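Side-chain contacts in 6-phosphogluconate dehydrogenase (Pseudomonas syringae, PDB 5U5G), which binds NADP and (2-oxopropyl)phosphonic acid and is probably the reductase that acts on this phosphonate late in fosfomycin biosynthesis: residues P50-V53 / A54-A58; L148-P151 / L152-F156; G186-E189 / V190-G194; F258-L261 / A262-F266. All coordinates share one frame; numbering follows the deposited sequence.

The four contacts follow one another along the chain, each a local pairing of neighbouring turns on one helix. Contacts 1 and 2 belong to the N-terminal nucleotide-binding domain, on helices 52-58 and 143-156, both packed against its sheet; their centres lie about 22 Å apart. Contacts 3 and 4, with centres about 16 Å apart, are on helices 168-196 and 257-273 of the C-terminal helical domain. The two pairs sit on opposite sides of the chain's centre, the centres of contacts 1 and 3 being about 47 Å apart. The first pair therefore helps build the cofactor domain, while contact 3 of one subunit bonds to contact 4 of the second, joining the dimer.

Contact 1. Residues P50-V53 / A54-A58; sequences PDIV and ALTRA
Asp51 O accepts from Leu55 N at 3.1 Å, in the carbonyl plane, as the chain turns from an extended Asp51 into helix 52-58. Asp51 is the N-cap: its OD1 takes the N-H of Ala54 at 2.9 Å in an almost straight bond (168°). The carboxylate reaches that N-H because CG stands between the backbone N and the carbonyl carbon (chi1 59°), which folds the acid back over the first turn. Pro50, in the loop just before, rests its CD 3.9 Å from Ala54 CB. One turn on, Thr56 bends OG1 back to the backbone, 2.8 Å from Ile52 O and 3.0 Å from Val53 O, with one proton to share between the two carbonyls. Its methyl CG2 lies 4.0 Å from Ile52 CG2, the two side chains meeting at a slant. Ile52 and Leu55 are buried, and both touch Ile8 of strand 5-8; Ile52 also meets Leu83 of helix 83-86. The start of the helix is thus held by a carboxylate that should also interact favourably with the positive end of the helix dipole, while Ile52 and Leu55 pack on strands 5-8 and 28-31 of the nucleotide-binding sheet.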
ATOM      1  N   PRO A  50      30.990 -27.445   0.067  1.00 25.44           N
ATOM      2  CA  PRO A  50      30.849 -27.739  -1.370  1.00 25.40           C
ATOM      3  C   PRO A  50      29.632 -28.579  -1.715  1.00 26.85           C
ATOM      4  O   PRO A  50      29.288 -28.680  -2.901  1.00 26.12           O
ATOM      5  CB  PRO A  50      32.144 -28.507  -1.699  1.00 25.69           C
ATOM      6  CG  PRO A  50      32.500 -29.179  -0.396  1.00 27.91           C
ATOM      7  CD  PRO A  50      32.148 -28.146   0.656  1.00 26.62           C
ATOM      8  N   ASP A  51      28.990 -29.206  -0.738  1.00 25.55           N
ATOM      9  CA  ASP A  51      27.807 -30.005  -1.008  1.00 28.58           C
ATOM     10  C   ASP A  51      27.026 -30.158   0.290  1.00 26.55           C
ATOM     11  O   ASP A  51      27.466 -29.725   1.360  1.00 26.15           O
ATOM     12  CB  ASP A  51      28.167 -31.359  -1.642  1.00 28.46           C
ATOM     13  CG  ASP A  51      29.098 -32.213  -0.776  1.00 34.27           C
ATOM     14  OD1 ASP A  51      29.236 -31.978   0.447  1.00 32.38           O
ATOM     15  OD2 ASP A  51      29.693 -33.156  -1.338  1.00 39.78           O
ATOM     16  N   ILE A  52      25.861 -30.801   0.179  1.00 26.21           N
ATOM     17  CA  ILE A  52      24.919 -30.922   1.289  1.00 26.07           C
ATOM     18  C   ILE A  52      25.434 -31.887   2.347  1.00 27.90           C
ATOM     19  O   ILE A  52      25.110 -31.750   3.537  1.00 28.29           O
ATOM     20  CB  ILE A  52      23.540 -31.339   0.730  1.00 28.31           C
ATOM     21  CG1 ILE A  52      23.003 -30.255  -0.207  1.00 30.56           C
ATOM     22  CG2 ILE A  52      22.535 -31.625   1.832  1.00 27.36           C
ATOM     23  CD1 ILE A  52      23.110 -28.871   0.347  1.00 24.27           C
ATOM     24  N   VAL A  53      26.244 -32.869   1.945  1.00 28.40           N
ATOM     25  CA  VAL A  53      26.876 -33.761   2.911  1.00 28.78           C
ATOM     26  C   VAL A  53      27.758 -32.968   3.863  1.00 27.94           C
ATOM     27  O   VAL A  53      27.645 -33.084   5.091  1.00 29.09           O
ATOM     28  CB  VAL A  53      27.682 -34.854   2.185  1.00 33.01           C
ATOM     29  CG1 VAL A  53      28.546 -35.631   3.179  1.00 31.64           C
ATOM     30  CG2 VAL A  53      26.751 -35.783   1.428  1.00 34.06           C
ATOM     31  N   ALA A  54      28.662 -32.155   3.308  1.00 27.68           N
ATOM     32  CA  ALA A  54      29.553 -31.362   4.142  1.00 24.66           C
ATOM     33  C   ALA A  54      28.767 -30.405   5.021  1.00 26.98           C
ATOM     34  O   ALA A  54      29.121 -30.183   6.186  1.00 24.81           O
ATOM     35  CB  ALA A  54      30.546 -30.589   3.270  1.00 24.58           C
ATOM     36  N   LEU A  55      27.704 -29.814   4.478  1.00 24.17           N
ATOM     37  CA  LEU A  55      26.948 -28.851   5.262  1.00 25.81           C
ATOM     38  C   LEU A  55      26.261 -29.532   6.438  1.00 24.62           C
ATOM     39  O   LEU A  55      26.368 -29.071   7.579  1.00 25.14           O
ATOM     40  CB  LEU A  55      25.938 -28.133   4.368  1.00 27.79           C
ATOM     41  CG  LEU A  55      25.217 -26.915   4.932  1.00 24.19           C
ATOM     42  CD1 LEU A  55      26.193 -25.793   5.228  1.00 26.37           C
ATOM     43  CD2 LEU A  55      24.209 -26.463   3.911  1.00 24.23           C
ATOM     44  N   THR A  56      25.573 -30.650   6.182  1.00 21.46           N
ATOM     45  CA  THR A  56      24.848 -31.337   7.248  1.00 25.80           C
ATOM     46  C   THR A  56      25.780 -31.941   8.295  1.00 29.75           C
ATOM     47  O   THR A  56      25.357 -32.146   9.440  1.00 28.92           O
ATOM     48  CB  THR A  56      23.949 -32.437   6.663  1.00 31.30           C
ATOM     49  OG1 THR A  56      24.722 -33.302   5.819  1.00 30.34           O
ATOM     50  CG2 THR A  56      22.783 -31.832   5.853  1.00 28.25           C
ATOM     51  N   ARG A  57      27.034 -32.241   7.940  1.00 29.08           N
ATOM     52  CA  ARG A  57      27.974 -32.705   8.958  1.00 30.16           C
ATOM     53  C   ARG A  57      28.192 -31.631  10.005  1.00 31.93           C
ATOM     54  O   ARG A  57      28.251 -31.920  11.207  1.00 30.80           O
ATOM     55  CB  ARG A  57      29.311 -33.095   8.320  1.00 29.49           C
ATOM     56  CG  ARG A  57      30.340 -33.660   9.312  1.00 32.52           C
ATOM     57  CD  ARG A  57      31.704 -33.870   8.640  1.00 33.90           C
ATOM     58  NE  ARG A  57      32.760 -34.260   9.578  1.00 34.42           N
ATOM     59  CZ  ARG A  57      34.065 -34.210   9.304  1.00 34.75           C
ATOM     60  NH1 ARG A  57      34.490 -33.773   8.124  1.00 28.43           N
ATOM     61  NH2 ARG A  57      34.951 -34.587  10.220  1.00 32.68           N
ATOM     62  N   ALA A  58      28.291 -30.375   9.564  1.00 26.83           N
ATOM     63  CA  ALA A  58      28.625 -29.280  10.463  1.00 29.89           C
ATOM     64  C   ALA A  58      27.413 -28.726  11.199  1.00 27.59           C
ATOM     65  O   ALA A  58      27.555 -28.210  12.315  1.00 29.75           O
ATOM     66  CB  ALA A  58      29.295 -28.148   9.679  1.00 24.91           C
TER

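Contact 2. Residues L148-P151 / L152-F156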
ATOM      1  N   LEU A 148      12.561 -23.815  18.939  1.00 32.32           N
ATOM      2  CA  LEU A 148      14.018 -23.933  18.941  1.00 31.19           C
ATOM      3  C   LEU A 148      14.658 -22.935  17.983  1.00 33.43           C
ATOM      4  O   LEU A 148      15.715 -22.371  18.283  1.00 32.64           O
ATOM      5  CB  LEU A 148      14.434 -25.358  18.582  1.00 32.65           C
ATOM      6  CG  LEU A 148      14.013 -26.414  19.603  1.00 35.74           C
ATOM      7  CD1 LEU A 148      14.336 -27.810  19.101  1.00 34.75           C
ATOM      8  CD2 LEU A 148      14.705 -26.140  20.923  1.00 33.66           C
ATOM      9  N   ILE A 149      14.039 -22.704  16.823  1.00 30.30           N
ATOM     10  CA  ILE A 149      14.633 -21.823  15.822  1.00 30.40           C
ATOM     11  C   ILE A 149      14.147 -20.388  15.957  1.00 31.37           C
ATOM     12  O   ILE A 149      14.753 -19.480  15.366  1.00 30.13           O
ATOM     13  CB  ILE A 149      14.377 -22.350  14.390  1.00 31.48           C
ATOM     14  CG1 ILE A 149      12.883 -22.572  14.155  1.00 29.16           C
ATOM     15  CG2 ILE A 149      15.148 -23.649  14.151  1.00 26.90           C
ATOM     16  CD1 ILE A 149      12.173 -21.408  13.518  1.00 29.87           C
ATOM     17  N   ARG A 150      13.084 -20.157  16.725  1.00 31.16           N
ATOM     18  CA  ARG A 150      12.580 -18.803  16.967  1.00 32.08           C
ATOM     19  C   ARG A 150      13.668 -17.790  17.309  1.00 28.34           C
ATOM     20  O   ARG A 150      13.672 -16.703  16.706  1.00 25.75           O
ATOM     21  CB  ARG A 150      11.503 -18.880  18.060  1.00 34.66           C
ATOM     22  CG  ARG A 150      10.376 -17.876  17.905  1.00 37.06           C
ATOM     23  CD  ARG A 150      10.839 -16.484  18.229  1.00 40.35           C
ATOM     24  NE  ARG A 150       9.834 -15.473  17.960  1.00 45.92           N
ATOM     25  CZ  ARG A 150      10.107 -14.362  17.279  1.00 44.40           C
ATOM     26  NH1 ARG A 150      11.341 -14.135  16.824  1.00 43.62           N
ATOM     27  NH2 ARG A 150       9.164 -13.456  17.055  1.00 43.57           N
ATOM     28  N   PRO A 151      14.605 -18.049  18.233  1.00 31.27           N
ATOM     29  CA  PRO A 151      15.650 -17.046  18.496  1.00 31.35           C
ATOM     30  C   PRO A 151      16.575 -16.798  17.314  1.00 27.74           C
ATOM     31  O   PRO A 151      17.185 -15.729  17.251  1.00 31.55           O
ATOM     32  CB  PRO A 151      16.414 -17.636  19.690  1.00 30.34           C
ATOM     33  CG  PRO A 151      15.468 -18.585  20.315  1.00 31.10           C
ATOM     34  CD  PRO A 151      14.730 -19.192  19.155  1.00 30.61           C
ATOM     35  N   LEU A 152      16.707 -17.751  16.388  1.00 26.64           N
ATOM     36  CA  LEU A 152      17.483 -17.512  15.171  1.00 27.70           C
ATOM     37  C   LEU A 152      16.775 -16.529  14.240  1.00 26.14           C
ATOM     38  O   LEU A 152      17.420 -15.652  13.647  1.00 24.27           O
ATOM     39  CB  LEU A 152      17.730 -18.834  14.444  1.00 23.41           C
ATOM     40  CG  LEU A 152      18.967 -19.693  14.733  1.00 35.75           C
ATOM     41  CD1 LEU A 152      19.555 -19.425  16.099  1.00 32.56           C
ATOM     42  CD2 LEU A 152      18.598 -21.157  14.598  1.00 27.32           C
ATOM     43  N   LEU A 153      15.456 -16.693  14.061  1.00 25.29           N
ATOM     44  CA  LEU A 153      14.695 -15.768  13.221  1.00 26.15           C
ATOM     45  C   LEU A 153      14.779 -14.350  13.758  1.00 27.35           C
ATOM     46  O   LEU A 153      14.787 -13.388  12.981  1.00 27.45           O
ATOM     47  CB  LEU A 153      13.227 -16.207  13.131  1.00 22.29           C
ATOM     48  CG  LEU A 153      12.962 -17.626  12.648  1.00 23.94           C
ATOM     49  CD1 LEU A 153      11.485 -17.947  12.694  1.00 24.58           C
ATOM     50  CD2 LEU A 153      13.518 -17.818  11.237  1.00 22.48           C
ATOM     51  N   GLU A 154      14.830 -14.214  15.087  1.00 26.82           N
ATOM     52  CA  GLU A 154      14.932 -12.911  15.729  1.00 31.60           C
ATOM     53  C   GLU A 154      16.137 -12.127  15.226  1.00 32.30           C
ATOM     54  O   GLU A 154      16.117 -10.892  15.216  1.00 28.47           O
ATOM     55  CB  GLU A 154      15.018 -13.100  17.250  1.00 34.55           C
ATOM     56  CG  GLU A 154      15.058 -11.801  18.042  1.00 42.98           C
ATOM     57  CD  GLU A 154      13.819 -10.931  17.800  1.00 46.69           C
ATOM     58  OE1 GLU A 154      13.984  -9.711  17.599  1.00 52.89           O
ATOM     59  OE2 GLU A 154      12.705 -11.486  17.840  1.00 46.19           O
ATOM     60  N   VAL A 155      17.196 -12.825  14.808  1.00 29.90           N
ATOM     61  CA  VAL A 155      18.380 -12.124  14.323  1.00 26.73           C
ATOM     62  C   VAL A 155      18.066 -11.298  13.082  1.00 26.59           C
ATOM     63  O   VAL A 155      18.640 -10.222  12.887  1.00 28.77           O
ATOM     64  CB  VAL A 155      19.517 -13.128  14.060  1.00 26.21           C
ATOM     65  CG1 VAL A 155      20.730 -12.416  13.465  1.00 27.28           C
ATOM     66  CG2 VAL A 155      19.874 -13.844  15.347  1.00 26.09           C
ATOM     67  N   PHE A 156      17.156 -11.767  12.220  1.00 27.32           N
ATOM     68  CA  PHE A 156      16.900 -11.042  10.982  1.00 28.52           C
ATOM     69  C   PHE A 156      15.426 -10.702  10.754  1.00 26.80           C
ATOM     70  O   PHE A 156      15.088 -10.174   9.684  1.00 25.49           O
ATOM     71  CB  PHE A 156      17.467 -11.809   9.762  1.00 24.10           C
ATOM     72  CG  PHE A 156      16.910 -13.204   9.572  1.00 25.33           C
ATOM     73  CD1 PHE A 156      15.775 -13.420   8.795  1.00 22.47           C
ATOM     74  CD2 PHE A 156      17.556 -14.309  10.123  1.00 25.52           C
ATOM     75  CE1 PHE A 156      15.274 -14.718   8.603  1.00 23.29           C
ATOM     76  CE2 PHE A 156      17.062 -15.597   9.934  1.00 20.19           C
ATOM     77  CZ  PHE A 156      15.916 -15.797   9.182  1.00 21.17           C
TER
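The guanidinium of Arg150 and the carboxylate of Glu154 form a salt bridge one helical turn apart, NH1 to OE2 3.1 Å, their planes inclined by only 25°. OE2 comes at the guanidinium obliquely, whereas Glu154 CA lies at its edge, in plane. Both chains bend at chi2 to bring the charges together, Arg150 at -72° and Glu154 at 59°. Another flat group, the Phe156 ring, has Leu153 O over one face, 4.0 Å above the ring plane and displaced toward the rim; Ile17, Arg20 and Leu21 of helix 12-23 also touch this ring. On the side turned to the sheet, Ile149 CD1 meets Leu153 CD1 at 3.6 Å, and Ile149 CG2 lies 4.3 Å from Leu152 CD2. Pro151 has no N-H to give, so the helix kinks there; Ile149 O receives Leu153 N at 3.2 Å and, weakly, Leu152 N at 2.8 Å. Helix 143-156 is the crossover of the beta-alpha-beta unit between strands 135-139 and 157-162. Its chemistry is divided accordingly: the ion pair lies on the more solvent-exposed side of the helix, while Ile149, Leu152 and Leu153 bury hydrocarbon against strands 61-64 and 92-95.

Contact 3. Residues G186-E189 / V190-G194; sequences GAIE and VISQG
Glu189 and Val190, and Ala187 mainly through its backbone, carry most of this contact between successive turns of helix 168-196, the long helix that opens the all-helical C-terminal domain. Glu189 keeps its CG beside the backbone N (chi1 -75°) and runs out extended, which carries its carboxylate out to the dimer interface. There OE1 is bonded to Ser259 OG and Ser259 N of the second subunit, and OE2 to Phe258 N of that subunit and to Tyr282 OH of its own chain. A buried carboxylate facing the first turn of a neighbouring helix in this way probably gains from that helix's positive end, and its hydrogen bonds cross the dimer interface. Back on the helix, Glu189 O holds the N-H of Gln193 at 3.0 Å, and the extended side chain of Gln193, its CG beside the backbone N, runs alongside so that NE2 lies 3.3 Å from Glu189 O in a weak bond; NE2 also bonds to Ser259 OG of the second subunit. Val190 gives its N-H to Gly186 O at 2.9 Å and lays CG2 3.5 Å from that oxygen, while packing on Phe208 and on Leu175 of the second subunit. Ala187 O takes Ile191 N almost straight (172°), and Ile191 runs CG1 alongside it, 3.2 Å from Ala187 O, before its end reaches helix 216-226. Ile188 O is gripped twice by one residue: Ser192 N at 3.0 Å and Ser192 OG at 2.7 Å arrive from opposite faces of its carbonyl plane.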
ATOM      1  N   GLY A 186       0.088  -0.626 -10.005  1.00 19.25           N
ATOM      2  CA  GLY A 186      -0.664   0.614  -9.879  1.00 18.34           C
ATOM      3  C   GLY A 186       0.237   1.800  -9.590  1.00 23.09           C
ATOM      4  O   GLY A 186       0.083   2.875 -10.180  1.00 21.33           O
ATOM      5  N   ALA A 187       1.199   1.619  -8.673  1.00 18.84           N
ATOM      6  CA  ALA A 187       2.067   2.732  -8.303  1.00 17.89           C
ATOM      7  C   ALA A 187       2.898   3.189  -9.493  1.00 19.18           C
ATOM      8  O   ALA A 187       3.058   4.394  -9.718  1.00 19.29           O
ATOM      9  CB  ALA A 187       2.962   2.345  -7.119  1.00 15.30           C
ATOM     10  N   ILE A 188       3.392   2.243 -10.302  1.00 19.63           N
ATOM     11  CA  ILE A 188       4.152   2.602 -11.503  1.00 20.23           C
ATOM     12  C   ILE A 188       3.266   3.332 -12.513  1.00 21.83           C
ATOM     13  O   ILE A 188       3.707   4.277 -13.185  1.00 21.31           O
ATOM     14  CB  ILE A 188       4.815   1.349 -12.113  1.00 19.58           C
ATOM     15  CG1 ILE A 188       5.895   0.822 -11.172  1.00 18.92           C
ATOM     16  CG2 ILE A 188       5.444   1.665 -13.476  1.00 21.52           C
ATOM     17  CD1 ILE A 188       6.576  -0.449 -11.663  1.00 22.83           C
ATOM     18  N   GLU A 189       2.003   2.928 -12.632  1.00 22.09           N
ATOM     19  CA  GLU A 189       1.110   3.651 -13.531  1.00 21.96           C
ATOM     20  C   GLU A 189       0.855   5.067 -13.032  1.00 21.11           C
ATOM     21  O   GLU A 189       0.832   6.016 -13.820  1.00 20.70           O
ATOM     22  CB  GLU A 189      -0.205   2.894 -13.693  1.00 21.05           C
ATOM     23  CG  GLU A 189      -0.069   1.673 -14.579  1.00 24.00           C
ATOM     24  CD  GLU A 189      -1.404   1.026 -14.875  1.00 20.93           C
ATOM     25  OE1 GLU A 189      -2.438   1.722 -14.769  1.00 23.49           O
ATOM     26  OE2 GLU A 189      -1.422  -0.169 -15.224  1.00 20.81           O
ATOM     27  N   VAL A 190       0.682   5.230 -11.723  1.00 19.59           N
ATOM     28  CA  VAL A 190       0.364   6.545 -11.185  1.00 20.28           C
ATOM     29  C   VAL A 190       1.574   7.472 -11.271  1.00 22.16           C
ATOM     30  O   VAL A 190       1.453   8.636 -11.672  1.00 22.03           O
ATOM     31  CB  VAL A 190      -0.170   6.380  -9.752  1.00 19.86           C
ATOM     32  CG1 VAL A 190      -0.033   7.653  -8.958  1.00 21.79           C
ATOM     33  CG2 VAL A 190      -1.638   5.936  -9.824  1.00 18.95           C
ATOM     34  N   ILE A 191       2.761   6.966 -10.930  1.00 19.68           N
ATOM     35  CA  ILE A 191       3.980   7.760 -11.072  1.00 21.73           C
ATOM     36  C   ILE A 191       4.188   8.151 -12.528  1.00 22.45           C
ATOM     37  O   ILE A 191       4.530   9.301 -12.834  1.00 21.94           O
ATOM     38  CB  ILE A 191       5.197   6.992 -10.519  1.00 19.22           C
ATOM     39  CG1 ILE A 191       5.054   6.785  -9.009  1.00 17.83           C
ATOM     40  CG2 ILE A 191       6.482   7.743 -10.850  1.00 21.28           C
ATOM     41  CD1 ILE A 191       6.006   5.765  -8.446  1.00 20.66           C
ATOM     42  N   SER A 192       3.967   7.208 -13.450  1.00 22.41           N
ATOM     43  CA  SER A 192       4.205   7.485 -14.865  1.00 21.98           C
ATOM     44  C   SER A 192       3.278   8.577 -15.376  1.00 23.42           C
ATOM     45  O   SER A 192       3.712   9.500 -16.078  1.00 21.63           O
ATOM     46  CB  SER A 192       4.031   6.211 -15.692  1.00 21.18           C
ATOM     47  OG  SER A 192       4.988   5.250 -15.296  1.00 24.66           O
ATOM     48  N   GLN A 193       1.989   8.469 -15.051  1.00 18.28           N
ATOM     49  CA  GLN A 193       1.034   9.502 -15.434  1.00 22.44           C
ATOM     50  C   GLN A 193       1.438  10.853 -14.867  1.00 23.22           C
ATOM     51  O   GLN A 193       1.382  11.869 -15.569  1.00 26.92           O
ATOM     52  CB  GLN A 193      -0.372   9.115 -14.962  1.00 21.70           C
ATOM     53  CG  GLN A 193      -0.919   7.925 -15.715  1.00 24.74           C
ATOM     54  CD  GLN A 193      -2.270   7.468 -15.206  1.00 31.42           C
ATOM     55  OE1 GLN A 193      -3.275   8.181 -15.344  1.00 29.90           O
ATOM     56  NE2 GLN A 193      -2.310   6.264 -14.626  1.00 25.15           N
ATOM     57  N   GLY A 194       1.865  10.877 -13.599  1.00 21.15           N
ATOM     58  CA  GLY A 194       2.295  12.125 -12.993  1.00 22.96           C
ATOM     59  C   GLY A 194       3.427  12.786 -13.758  1.00 27.28           C
ATOM     60  O   GLY A 194       3.409  14.000 -13.982  1.00 23.60           O
TER

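Contact 4. Residues F258-L261 / A262-F266; sequences FSTL and AMTTF
Leu261 O is held by three donors of the next turn of helix 257-273: Thr265 N at 2.8 Å, Thr265 OG1 at 2.7 Å and Thr264 OG1 at 3.0 Å. This is the usual habit of helical threonines and serines of bonding back to a carbonyl one turn earlier, doubled here in the C-terminal helical domain. The amide N-H comes in tilted moderately from the carbonyl plane, whereas Thr265 OG1 stands above that plane, 43° out of it, and Thr264 OG1 comes in from well to one side. Two different rotations bring the hydroxyls there: Thr265 sets OG1 beside its backbone N (chi1 -61°), while Thr264 turns it between the N and the carbonyl carbon (chi1 62°). The Leu261 side chain leans over the same spot, crossing Thr264 at about a right angle, with CD1 3.6 Å from Thr265 OG1. Leu261, Ala262 and Thr265 all pack on Phe258 of the second subunit, so the Leu261 and Thr265 side of the helix lies at the dimer interface. On another side, Met263 stretches back along the preceding turn. Its CG lies 3.3 Å from Ser259 O and its methyl CE 4.2 Å from Ser259 CB, while farther out it touches Ala246 and Arg247 of helix 236-247. Ala262 packs instead on Ile182 of helix 168-196, and its CB sits 3.5 Å from Phe258 O of its own chain.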
ATOM      1  N   PHE A 258      -8.315  -7.775 -10.996  1.00 21.51           N
ATOM      2  CA  PHE A 258      -7.036  -7.156 -10.650  1.00 23.39           C
ATOM      3  C   PHE A 258      -5.948  -8.206 -10.481  1.00 22.23           C
ATOM      4  O   PHE A 258      -4.816  -8.006 -10.938  1.00 20.51           O
ATOM      5  CB  PHE A 258      -7.170  -6.290  -9.396  1.00 20.22           C
ATOM      6  CG  PHE A 258      -7.710  -4.906  -9.680  1.00 20.62           C
ATOM      7  CD1 PHE A 258      -9.069  -4.651  -9.619  1.00 20.79           C
ATOM      8  CD2 PHE A 258      -6.856  -3.878 -10.051  1.00 21.99           C
ATOM      9  CE1 PHE A 258      -9.566  -3.379  -9.901  1.00 21.25           C
ATOM     10  CE2 PHE A 258      -7.340  -2.611 -10.331  1.00 19.13           C
ATOM     11  CZ  PHE A 258      -8.706  -2.358 -10.246  1.00 17.11           C
ATOM     12  N   SER A 259      -6.283  -9.336  -9.848  1.00 20.58           N
ATOM     13  CA  SER A 259      -5.330 -10.430  -9.695  1.00 23.62           C
ATOM     14  C   SER A 259      -4.876 -10.949 -11.049  1.00 22.15           C
ATOM     15  O   SER A 259      -3.672 -11.050 -11.316  1.00 22.21           O
ATOM     16  CB  SER A 259      -5.953 -11.565  -8.880  1.00 20.58           C
ATOM     17  OG  SER A 259      -6.393 -11.114  -7.611  1.00 20.40           O
ATOM     18  N   THR A 260      -5.835 -11.280 -11.917  1.00 21.38           N
ATOM     19  CA  THR A 260      -5.512 -11.816 -13.234  1.00 22.70           C
ATOM     20  C   THR A 260      -4.746 -10.796 -14.076  1.00 23.24           C
ATOM     21  O   THR A 260      -3.828 -11.163 -14.819  1.00 22.48           O
ATOM     22  CB  THR A 260      -6.796 -12.278 -13.936  1.00 27.33           C
ATOM     23  OG1 THR A 260      -7.284 -13.474 -13.295  1.00 27.95           O
ATOM     24  CG2 THR A 260      -6.536 -12.590 -15.388  1.00 33.81           C
ATOM     25  N   LEU A 261      -5.084  -9.508 -13.954  1.00 20.98           N
ATOM     26  CA  LEU A 261      -4.313  -8.482 -14.661  1.00 21.14           C
ATOM     27  C   LEU A 261      -2.870  -8.437 -14.171  1.00 22.05           C
ATOM     28  O   LEU A 261      -1.939  -8.299 -14.976  1.00 22.44           O
ATOM     29  CB  LEU A 261      -4.975  -7.109 -14.510  1.00 20.67           C
ATOM     30  CG  LEU A 261      -4.337  -5.964 -15.305  1.00 23.25           C
ATOM     31  CD1 LEU A 261      -4.301  -6.248 -16.815  1.00 22.71           C
ATOM     32  CD2 LEU A 261      -5.113  -4.681 -15.016  1.00 20.38           C
ATOM     33  N   ALA A 262      -2.662  -8.582 -12.860  1.00 19.96           N
ATOM     34  CA  ALA A 262      -1.304  -8.580 -12.322  1.00 19.74           C
ATOM     35  C   ALA A 262      -0.491  -9.763 -12.846  1.00 19.21           C
ATOM     36  O   ALA A 262       0.693  -9.616 -13.161  1.00 19.91           O
ATOM     37  CB  ALA A 262      -1.344  -8.588 -10.796  1.00 20.74           C
ATOM     38  N   MET A 263      -1.111 -10.937 -12.958  1.00 20.21           N
ATOM     39  CA  MET A 263      -0.409 -12.098 -13.504  1.00 21.07           C
ATOM     40  C   MET A 263      -0.008 -11.867 -14.960  1.00 26.69           C
ATOM     41  O   MET A 263       1.152 -12.077 -15.335  1.00 26.40           O
ATOM     42  CB  MET A 263      -1.285 -13.348 -13.374  1.00 20.21           C
ATOM     43  CG  MET A 263      -1.722 -13.590 -11.960  1.00 21.59           C
ATOM     44  SD  MET A 263      -3.138 -14.686 -11.793  1.00 24.45           S
ATOM     45  CE  MET A 263      -3.350 -14.619 -10.020  1.00 22.36           C
ATOM     46  N   THR A 264      -0.954 -11.430 -15.801  1.00 24.32           N
ATOM     47  CA  THR A 264      -0.625 -11.218 -17.206  1.00 26.23           C
ATOM     48  C   THR A 264       0.371 -10.073 -17.378  1.00 25.57           C
ATOM     49  O   THR A 264       1.301 -10.177 -18.185  1.00 25.79           O
ATOM     50  CB  THR A 264      -1.888 -10.954 -18.027  1.00 26.86           C
ATOM     51  OG1 THR A 264      -2.524  -9.764 -17.548  1.00 37.60           O
ATOM     52  CG2 THR A 264      -2.859 -12.110 -17.902  1.00 29.47           C
ATOM     53  N   THR A 265       0.206  -8.982 -16.617  1.00 20.71           N
ATOM     54  CA  THR A 265       1.064  -7.813 -16.796  1.00 22.80           C
ATOM     55  C   THR A 265       2.529  -8.153 -16.543  1.00 24.61           C
ATOM     56  O   THR A 265       3.409  -7.800 -17.339  1.00 23.75           O
ATOM     57  CB  THR A 265       0.633  -6.664 -15.873  1.00 23.06           C
ATOM     58  OG1 THR A 265      -0.708  -6.249 -16.178  1.00 20.10           O
ATOM     59  CG2 THR A 265       1.565  -5.470 -16.055  1.00 24.26           C
ATOM     60  N   PHE A 266       2.819  -8.817 -15.427  1.00 21.00           N
ATOM     61  CA  PHE A 266       4.220  -9.069 -15.116  1.00 23.64           C
ATOM     62  C   PHE A 266       4.789 -10.185 -15.986  1.00 26.36           C
ATOM     63  O   PHE A 266       5.999 -10.209 -16.246  1.00 22.86           O
ATOM     64  CB  PHE A 266       4.391  -9.345 -13.622  1.00 21.08           C
ATOM     65  CG  PHE A 266       4.337  -8.089 -12.779  1.00 25.43           C
ATOM     66  CD1 PHE A 266       5.459  -7.259 -12.672  1.00 24.80           C
ATOM     67  CD2 PHE A 266       3.157  -7.710 -12.131  1.00 19.89           C
ATOM     68  CE1 PHE A 266       5.415  -6.082 -11.913  1.00 21.50           C
ATOM     69  CE2 PHE A 266       3.106  -6.547 -11.358  1.00 20.36           C
ATOM     70  CZ  PHE A 266       4.230  -5.720 -11.254  1.00 21.13           C
TER